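Local coordinates for gluconate kinase (Lactobacillus acidophilus, PDB 3LL3), which probably transfers the gamma-phosphate of ATP to a sugar substrate, as other FGGY-family carbohydrate kinases do, and binds ATP and D-xylulose, at residues A117-I120 with Y121-T124. Residues are numbered along the deposited sequence; the frame is centred on the assembly and turned at random. Where two conformers were deposited one is given.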
loop_
_atom_site.group_PDB
_atom_site.type_symbol
_atom_site.label_atom_id
_atom_site.label_comp_id
_atom_site.label_asym_id
_atom_site.label_seq_id
_atom_site.Cartn_x
_atom_site.Cartn_y
_atom_site.Cartn_z
ATOM N N ALA A 117 11.434 -30.880 -2.427
ATOM C CA ALA A 117 11.437 -29.850 -3.462
ATOM C C ALA A 117 12.828 -29.245 -3.546
ATOM O O ALA A 117 13.347 -29.006 -4.632
ATOM C CB ALA A 117 10.389 -28.783 -3.165
ATOM N N GLN A 118 13.439 -29.043 -2.385
ATOM C CA GLN A 118 14.794 -28.518 -2.306
ATOM C C GLN A 118 15.770 -29.448 -3.009
ATOM O O GLN A 118 16.717 -29.001 -3.647
ATOM C CB GLN A 118 15.213 -28.319 -0.841
ATOM C CG GLN A 118 14.445 -27.223 -0.109
ATOM C CD GLN A 118 13.106 -27.683 0.438
ATOM O OE1 GLN A 118 12.622 -28.772 0.119
ATOM N NE2 GLN A 118 12.496 -26.845 1.275
ATOM N N GLN A 119 15.529 -30.748 -2.895
ATOM C CA GLN A 119 16.413 -31.748 -3.476
ATOM C C GLN A 119 16.265 -31.768 -4.987
ATOM O O GLN A 119 17.247 -31.864 -5.718
ATOM C CB GLN A 119 16.114 -33.150 -2.917
ATOM C CG GLN A 119 17.085 -34.207 -3.457
ATOM C CD GLN A 119 16.724 -35.650 -3.063
ATOM O OE1 GLN A 119 15.550 -36.025 -3.012
ATOM N NE2 GLN A 119 17.748 -36.463 -2.814
ATOM N N ILE A 120 15.028 -31.684 -5.455
ATOM C CA ILE A 120 14.779 -31.585 -6.891
ATOM C C ILE A 120 15.506 -30.360 -7.477
ATOM O O ILE A 120 16.151 -30.441 -8.540
ATOM C CB ILE A 120 13.261 -31.558 -7.188
ATOM C CG1 ILE A 120 12.667 -32.956 -7.015
ATOM C CG2 ILE A 120 12.976 -31.056 -8.607
ATOM C CD1 ILE A 120 11.165 -32.967 -6.946
ATOM N N TYR A 121 15.426 -29.236 -6.768
ATOM C CA TYR A 121 16.148 -28.029 -7.175
ATOM C C TYR A 121 17.668 -28.235 -7.248
ATOM O O TYR A 121 18.303 -27.877 -8.223
ATOM C CB TYR A 121 15.823 -26.843 -6.262
ATOM C CG TYR A 121 16.549 -25.607 -6.712
ATOM C CD1 TYR A 121 16.149 -24.930 -7.858
ATOM C CD2 TYR A 121 17.655 -25.132 -6.017
ATOM C CE1 TYR A 121 16.836 -23.802 -8.303
ATOM C CE2 TYR A 121 18.339 -24.008 -6.438
ATOM C CZ TYR A 121 17.928 -23.350 -7.583
ATOM O OH TYR A 121 18.611 -22.237 -8.001
ATOM N N ARG A 122 18.234 -28.776 -6.175
ATOM C CA ARG A 122 19.659 -29.079 -6.159
ATOM C C ARG A 122 20.041 -30.018 -7.306
ATOM O O ARG A 122 21.110 -29.853 -7.877
ATOM C CB ARG A 122 20.080 -29.673 -4.810
ATOM C CG ARG A 122 20.743 -28.707 -3.844
ATOM C CD ARG A 122 21.068 -29.393 -2.515
ATOM N NE ARG A 122 20.042 -29.097 -1.520
ATOM C CZ ARG A 122 19.206 -29.987 -1.006
ATOM N NH1 ARG A 122 18.306 -29.601 -0.119
ATOM N NH2 ARG A 122 19.275 -31.260 -1.359
ATOM N N LYS A 123 19.173 -30.965 -7.670
ATOM C CA LYS A 123 19.475 -31.919 -8.747
ATOM C C LYS A 123 19.297 -31.373 -10.156
ATOM O O LYS A 123 20.051 -31.735 -11.064
ATOM C CB LYS A 123 18.605 -33.175 -8.638
ATOM C CG LYS A 123 19.094 -34.223 -7.651
ATOM C CD LYS A 123 17.993 -35.246 -7.396
ATOM C CE LYS A 123 18.439 -36.291 -6.394
ATOM N NZ LYS A 123 19.532 -37.126 -6.962
ATOM N N THR A 124 18.279 -30.541 -10.351
ATOM C CA THR A 124 17.820 -30.255 -11.715
ATOM C C THR A 124 17.724 -28.772 -12.063
ATOM O O THR A 124 17.470 -28.430 -13.208
ATOM C CB THR A 124 16.442 -30.895 -11.997
ATOM O OG1 THR A 124 15.422 -30.180 -11.278
ATOM C CG2 THR A 124 16.421 -32.388 -11.595
#
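Ile120 O takes two bonds from Thr124: Thr124 N approaches nearly along the C=O axis at 2.8 Å, although its N-H is bent away (135° at the hydrogen), and the hydroxyl OG1, also at 2.8 Å from Ile120 O, reaches it from above the carbonyl plane. OG1 sits between the backbone N and carbonyl carbon (chi1 72°), which turns the hydroxyl back onto the preceding turn. Replacing Thr124 by a valine would probably cost Ile120 O its second donor and Met126 N its weak bond to the hydroxyl. Tyr121 N to Ala117 O, Arg122 N to Gln118 O and Lys123 N to Gln119 O continue the i to i+4 ladder of the short alpha-helix 116-124, from its second residue to its last, within the N-terminal FGGY domain. On one flank Gln119 and Lys123 run side by side, with Gln119 NE2 3.7 Å from Lys123 CE; both polar ends go to Glu192, and the ammonium also pairs with Asp190. In one of two modelled conformers Arg122 folds back, its guanidinium face over Gln118 O, a doubtful placement. On the buried side Ile120 CG2 is 3.7 Å from Thr124 OG1, and Leu193 of helix 191-197 packs against both side chains.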